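Local coordinates for transcriptional regulator (Streptococcus dysgalactiae, PDB 4YV9), which probably controls transcription by binding DNA in response to short peptide pheromones, acting as a quorum-sensing receptor that cyclic peptides can inhibit, at residues L183-S188 with F213-E218; V226-H231 with R248-I253. One frame throughout, in Å; residues are numbered along the deposited sequence.

Interaction 1 (L183-S188 with F213-E218)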
loop_
_atom_site.group_PDB
_atom_site.type_symbol
_atom_site.label_atom_id
_atom_site.label_comp_id
_atom_site.label_asym_id
_atom_site.label_seq_id
_atom_site.Cartn_x
_atom_site.Cartn_y
_atom_site.Cartn_z
ATOM N N LEU B 183 -2.376 -7.363 -3.872
ATOM C CA LEU B 183 -2.647 -8.773 -3.587
ATOM C C LEU B 183 -3.458 -9.424 -4.709
ATOM O O LEU B 183 -3.105 -10.509 -5.177
ATOM C CB LEU B 183 -3.376 -8.944 -2.246
ATOM C CG LEU B 183 -2.526 -8.740 -0.987
ATOM C CD1 LEU B 183 -3.381 -8.583 0.254
ATOM C CD2 LEU B 183 -1.579 -9.907 -0.815
ATOM N N VAL B 184 -4.550 -8.784 -5.122
ATOM C CA VAL B 184 -5.359 -9.323 -6.221
ATOM C C VAL B 184 -4.517 -9.536 -7.491
ATOM O O VAL B 184 -4.698 -10.522 -8.225
ATOM C CB VAL B 184 -6.555 -8.403 -6.551
ATOM C CG1 VAL B 184 -7.191 -8.821 -7.872
ATOM C CG2 VAL B 184 -7.588 -8.446 -5.423
ATOM N N THR B 185 -3.583 -8.622 -7.739
ATOM C CA THR B 185 -2.711 -8.740 -8.903
ATOM C C THR B 185 -1.820 -9.977 -8.769
ATOM O O THR B 185 -1.691 -10.770 -9.703
ATOM C CB THR B 185 -1.859 -7.469 -9.091
ATOM O OG1 THR B 185 -2.733 -6.328 -9.202
ATOM C CG2 THR B 185 -1.016 -7.583 -10.344
ATOM N N GLN B 186 -1.240 -10.162 -7.586
ATOM C CA GLN B 186 -0.398 -11.322 -7.333
ATOM C C GLN B 186 -1.160 -12.636 -7.498
ATOM O O GLN B 186 -0.658 -13.567 -8.128
ATOM C CB GLN B 186 0.219 -11.219 -5.937
ATOM C CG GLN B 186 1.289 -10.127 -5.859
ATOM C CD GLN B 186 1.657 -9.716 -4.427
ATOM O OE1 GLN B 186 0.968 -10.061 -3.461
ATOM N NE2 GLN B 186 2.736 -8.949 -4.296
ATOM N N LEU B 187 -2.376 -12.715 -6.962
ATOM C CA LEU B 187 -3.154 -13.950 -7.077
ATOM C C LEU B 187 -3.649 -14.203 -8.504
ATOM O O LEU B 187 -3.853 -15.353 -8.897
ATOM C CB LEU B 187 -4.345 -13.926 -6.116
ATOM C CG LEU B 187 -4.030 -14.034 -4.619
ATOM C CD1 LEU B 187 -5.302 -14.393 -3.877
ATOM C CD2 LEU B 187 -2.930 -15.065 -4.331
ATOM N N SER B 188 -3.859 -13.136 -9.275
ATOM C CA SER B 188 -4.257 -13.293 -10.671
ATOM C C SER B 188 -3.102 -13.895 -11.457
ATOM O O SER B 188 -3.300 -14.801 -12.271
ATOM C CB SER B 188 -4.684 -11.956 -11.294
ATOM O OG SER B 188 -5.808 -11.416 -10.619
ATOM N N PHE B 213 -4.493 -4.636 -17.169
ATOM C CA PHE B 213 -5.353 -3.553 -16.710
ATOM C C PHE B 213 -5.026 -3.177 -15.264
ATOM O O PHE B 213 -4.962 -2.000 -14.934
ATOM C CB PHE B 213 -6.824 -3.936 -16.838
ATOM C CG PHE B 213 -7.757 -2.860 -16.394
ATOM C CD1 PHE B 213 -7.817 -1.659 -17.078
ATOM C CD2 PHE B 213 -8.557 -3.031 -15.277
ATOM C CE1 PHE B 213 -8.671 -0.646 -16.661
ATOM C CE2 PHE B 213 -9.413 -2.023 -14.859
ATOM C CZ PHE B 213 -9.467 -0.835 -15.552
ATOM N N LEU B 214 -4.817 -4.181 -14.413
ATOM C CA LEU B 214 -4.518 -3.953 -13.002
ATOM C C LEU B 214 -3.162 -3.275 -12.807
ATOM O O LEU B 214 -2.949 -2.590 -11.811
ATOM C CB LEU B 214 -4.533 -5.273 -12.219
ATOM C CG LEU B 214 -5.850 -6.022 -12.010
ATOM C CD1 LEU B 214 -5.535 -7.400 -11.456
ATOM C CD2 LEU B 214 -6.803 -5.280 -11.079
ATOM N N LEU B 215 -2.242 -3.465 -13.748
ATOM C CA LEU B 215 -0.905 -2.886 -13.608
ATOM C C LEU B 215 -0.772 -1.489 -14.206
ATOM O O LEU B 215 0.214 -0.804 -13.950
ATOM C CB LEU B 215 0.147 -3.802 -14.232
ATOM C CG LEU B 215 0.497 -5.056 -13.458
ATOM C CD1 LEU B 215 1.310 -5.987 -14.354
ATOM C CD2 LEU B 215 1.274 -4.701 -12.159
ATOM N N ARG B 216 -1.772 -1.060 -14.970
ATOM C CA ARG B 216 -1.775 0.251 -15.608
ATOM C C ARG B 216 -1.685 1.412 -14.604
ATOM O O ARG B 216 -2.354 1.409 -13.578
ATOM C CB ARG B 216 -3.046 0.394 -16.461
ATOM C CG ARG B 216 -2.993 1.478 -17.519
ATOM C CD ARG B 216 -3.930 1.167 -18.694
ATOM N NE ARG B 216 -3.452 0.040 -19.499
ATOM C CZ ARG B 216 -4.106 -1.110 -19.660
ATOM N NH1 ARG B 216 -5.284 -1.300 -19.080
ATOM N NH2 ARG B 216 -3.586 -2.071 -20.412
ATOM N N ASP B 217 -0.865 2.407 -14.930
ATOM C CA ASP B 217 -0.659 3.579 -14.086
ATOM C C ASP B 217 -0.342 3.202 -12.637
ATOM O O ASP B 217 -0.777 3.870 -11.710
ATOM C CB ASP B 217 -1.882 4.505 -14.152
ATOM C CG ASP B 217 -2.022 5.186 -15.508
ATOM O OD1 ASP B 217 -1.017 5.252 -16.249
ATOM O OD2 ASP B 217 -3.132 5.664 -15.830
ATOM N N GLU B 218 0.431 2.132 -12.453
ATOM C CA GLU B 218 0.863 1.706 -11.127
ATOM C C GLU B 218 2.378 1.519 -11.130
ATOM O O GLU B 218 3.002 1.522 -12.190
ATOM C CB GLU B 218 0.180 0.397 -10.697
ATOM C CG GLU B 218 -1.342 0.453 -10.594
ATOM C CD GLU B 218 -1.843 1.179 -9.354
ATOM O OE1 GLU B 218 -1.012 1.568 -8.502
ATOM O OE2 GLU B 218 -3.075 1.373 -9.244
HETATM O O HOH W 1 -1.554 -3.825 -9.644
#
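Leu214, near the end of helix 201-215, packs against the side of helix 179-197 formed by Val184, Thr185 and Ser188. Its CB lies 3.7 Å from Thr185 OG1, the two side chains sliding past each other in opposite directions. With chi1 at -68°, CG is anti to the carbonyl carbon and the branch is carried on toward the facing helix. There CD1 does most of the touching: it sits 4.0 Å from Thr185 CA, meets Val184 CG1 at 4.2 Å with the two side chains at about a right angle, and approaches Ser188 OG. Beside it, Leu215 CD2 meets Thr185 CG2 at 4.1 Å. Threonine suits this place because its methyl serves that leucine while its hydroxyl bonds back to Lys181 O one turn earlier. The same OG1 accepts from a water 2.8 Å away, which also donates to Leu214 O, so one water bridges the helices with both its hydrogens. Ser188 bends its hydroxyl back onto its own helix: OG donates to Val184 O over 2.8 Å, from the face of that carbonyl opposite to Ser188 N. Phe171 adds apolar cover to both Val184 and Leu214. Leucine carbons packed on Thr185, with a lesser part from Val184 and Ser188, therefore supply the direct contact, and the buried hydroxyls are compatible with it because each is satisfied within its own helix, the water providing the polar link between segments.

Interaction 2 (V226-H231 with R248-I253)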
loop_
_atom_site.group_PDB
_atom_site.type_symbol
_atom_site.label_atom_id
_atom_site.label_comp_id
_atom_site.label_asym_id
_atom_site.label_seq_id
_atom_site.Cartn_x
_atom_site.Cartn_y
_atom_site.Cartn_z
ATOM N N VAL B 226 7.499 -10.389 -12.545
ATOM C CA VAL B 226 6.976 -11.752 -12.583
ATOM C C VAL B 226 6.081 -11.928 -13.808
ATOM O O VAL B 226 6.169 -12.932 -14.514
ATOM C CB VAL B 226 6.202 -12.089 -11.282
ATOM C CG1 VAL B 226 5.419 -13.381 -11.422
ATOM C CG2 VAL B 226 7.177 -12.177 -10.093
ATOM N N PHE B 227 5.233 -10.934 -14.074
ATOM C CA PHE B 227 4.359 -10.971 -15.249
ATOM C C PHE B 227 5.158 -10.981 -16.555
ATOM O O PHE B 227 4.754 -11.617 -17.524
ATOM C CB PHE B 227 3.396 -9.789 -15.219
ATOM C CG PHE B 227 2.353 -9.816 -16.305
ATOM C CD1 PHE B 227 1.544 -10.929 -16.491
ATOM C CD2 PHE B 227 2.174 -8.725 -17.129
ATOM C CE1 PHE B 227 0.584 -10.952 -17.489
ATOM C CE2 PHE B 227 1.211 -8.745 -18.129
ATOM C CZ PHE B 227 0.419 -9.862 -18.304
ATOM N N LEU B 228 6.291 -10.285 -16.592
ATOM C CA LEU B 228 7.171 -10.362 -17.766
ATOM C C LEU B 228 7.570 -11.818 -18.004
ATOM O O LEU B 228 7.580 -12.297 -19.131
ATOM C CB LEU B 228 8.421 -9.499 -17.572
ATOM C CG LEU B 228 9.469 -9.525 -18.681
ATOM C CD1 LEU B 228 8.864 -9.070 -19.994
ATOM C CD2 LEU B 228 10.618 -8.618 -18.278
ATOM N N TYR B 229 7.870 -12.524 -16.920
ATOM C CA TYR B 229 8.344 -13.898 -17.037
ATOM C C TYR B 229 7.209 -14.819 -17.467
ATOM O O TYR B 229 7.350 -15.587 -18.396
ATOM C CB TYR B 229 8.941 -14.390 -15.719
ATOM C CG TYR B 229 9.546 -15.771 -15.846
ATOM C CD1 TYR B 229 8.755 -16.913 -15.730
ATOM C CD2 TYR B 229 10.902 -15.936 -16.085
ATOM C CE1 TYR B 229 9.294 -18.173 -15.843
ATOM C CE2 TYR B 229 11.449 -17.196 -16.195
ATOM C CZ TYR B 229 10.637 -18.309 -16.078
ATOM O OH TYR B 229 11.174 -19.563 -16.196
ATOM N N VAL B 230 6.078 -14.697 -16.784
ATOM C CA VAL B 230 4.968 -15.626 -16.916
ATOM C C VAL B 230 4.294 -15.485 -18.272
ATOM O O VAL B 230 3.946 -16.475 -18.926
ATOM C CB VAL B 230 3.940 -15.384 -15.783
ATOM C CG1 VAL B 230 2.643 -16.137 -16.053
ATOM C CG2 VAL B 230 4.547 -15.776 -14.425
ATOM N N HIS B 231 4.118 -14.238 -18.694
ATOM C CA HIS B 231 3.560 -13.950 -20.005
ATOM C C HIS B 231 4.508 -14.448 -21.102
ATOM O O HIS B 231 4.070 -14.990 -22.114
ATOM C CB HIS B 231 3.293 -12.448 -20.139
ATOM C CG HIS B 231 2.537 -12.075 -21.373
ATOM N ND1 HIS B 231 2.564 -10.804 -21.906
ATOM C CD2 HIS B 231 1.728 -12.803 -22.180
ATOM C CE1 HIS B 231 1.812 -10.768 -22.993
ATOM N NE2 HIS B 231 1.291 -11.967 -23.179
ATOM N N ARG B 248 14.223 -14.295 -20.061
ATOM C CA ARG B 248 15.618 -13.983 -19.738
ATOM C C ARG B 248 15.764 -12.549 -19.197
ATOM O O ARG B 248 16.587 -12.300 -18.323
ATOM C CB ARG B 248 16.516 -14.194 -20.954
ATOM C CG ARG B 248 17.008 -15.631 -21.073
ATOM C CD ARG B 248 17.815 -15.854 -22.346
ATOM N NE ARG B 248 17.083 -15.378 -23.517
ATOM C CZ ARG B 248 17.231 -15.867 -24.742
ATOM N NH1 ARG B 248 18.093 -16.854 -24.971
ATOM N NH2 ARG B 248 16.515 -15.368 -25.739
ATOM N N GLN B 249 14.966 -11.616 -19.717
ATOM C CA GLN B 249 14.961 -10.243 -19.197
ATOM C C GLN B 249 14.492 -10.190 -17.742
ATOM O O GLN B 249 15.083 -9.495 -16.906
ATOM C CB GLN B 249 14.076 -9.344 -20.072
ATOM C CG GLN B 249 14.667 -9.086 -21.463
ATOM C CD GLN B 249 13.694 -8.370 -22.371
ATOM O OE1 GLN B 249 12.602 -8.019 -21.952
ATOM N NE2 GLN B 249 14.088 -8.147 -23.617
ATOM N N ALA B 250 13.439 -10.938 -17.433
ATOM C CA ALA B 250 12.945 -10.997 -16.058
ATOM C C ALA B 250 14.016 -11.544 -15.131
ATOM O O ALA B 250 14.192 -11.032 -14.031
ATOM C CB ALA B 250 11.681 -11.842 -15.966
ATOM N N LEU B 251 14.745 -12.569 -15.581
ATOM C CA LEU B 251 15.813 -13.147 -14.768
ATOM C C LEU B 251 16.863 -12.088 -14.457
ATOM O O LEU B 251 17.321 -11.973 -13.316
ATOM C CB LEU B 251 16.477 -14.346 -15.474
ATOM C CG LEU B 251 15.660 -15.631 -15.630
ATOM C CD1 LEU B 251 16.441 -16.734 -16.377
ATOM C CD2 LEU B 251 15.181 -16.126 -14.278
ATOM N N GLN B 252 17.254 -11.340 -15.486
ATOM C CA GLN B 252 18.230 -10.258 -15.343
ATOM C C GLN B 252 17.782 -9.230 -14.302
ATOM O O GLN B 252 18.597 -8.734 -13.514
ATOM C CB GLN B 252 18.458 -9.545 -16.681
ATOM C CG GLN B 252 19.175 -10.361 -17.749
ATOM C CD GLN B 252 19.354 -9.579 -19.050
ATOM O OE1 GLN B 252 19.979 -8.515 -19.071
ATOM N NE2 GLN B 252 18.798 -10.103 -20.140
ATOM N N ILE B 253 16.491 -8.907 -14.300
ATOM C CA ILE B 253 15.952 -7.949 -13.326
ATOM C C ILE B 253 16.180 -8.459 -11.888
ATOM O O ILE B 253 16.761 -7.756 -11.062
ATOM C CB ILE B 253 14.446 -7.680 -13.580
ATOM C CG1 ILE B 253 14.277 -6.960 -14.918
ATOM C CG2 ILE B 253 13.847 -6.833 -12.462
ATOM C CD1 ILE B 253 12.849 -6.723 -15.333
#
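At 2.9 Å, the backbone bond from Val230 N to Val226 O is among the shortest polar bonds here, and belongs to the helical turn that presents Leu228 and Tyr229 to Ala250 of the facing helix. Between the two segments themselves the contact is apolar. Ala250 is its centre: CB points across and lies 3.7 Å from Tyr229 CB, and a residue this small suits segment axes that come within 8.3 Å. The same methyl sits at the edge of the Tyr229 ring, near its plane. Tyr229 has CG anti to its own nitrogen (chi1 -175°), which carries the ring past Ala250 until CE2 comes 4.3 Å from Leu251 CD2, at an oblique approach. To the other side of Ala250 CB, Leu228 CD2 rests 3.7 Å from Ala250 N, meets Gln249 CB at 4.0 Å and reaches Ile253 CD1 at 4.2 Å. Gln249 thus lends its aliphatic root to the contact while its amide lies farther along an extended chain. Tyr266 and His269 of helix 260-273 make edge-to-face contacts with the Tyr229 ring, and Leu257 of the second subunit packs on Leu228 and Ile253. The segments run nearly antiparallel, at 154°, in successive helices; with an alanine at their closest backbone approach, they form a helical hairpin in keeping with the TPR-like, all-helical repeat domain of Rgg proteins.

Overall arrangement
The two contacts follow one another along the chain, their centres about 16 Å apart, within the Rgg C-terminal domain. Helices 201-215 and 221-236 join them: Leu215 of interaction 1 meets Phe227 of interaction 2, CD1 to CD2 at 4.0 Å. Phe227 points its CB away from 248-253, so segment 226-231 packs on both sides, toward the preceding helix and the following one. Bound peptide borders both contacts, packing against Leu183, Gln186 and Leu187 in the first and Val226 in the second. Interaction 1 thus lies behind a peptide-contacting helix face. The second subunit reaches both: its Leu219 packs on Gln186 in interaction 1, and in interaction 2 Gln252 OE1 is hydrogen-bonded to its Tyr256 OH.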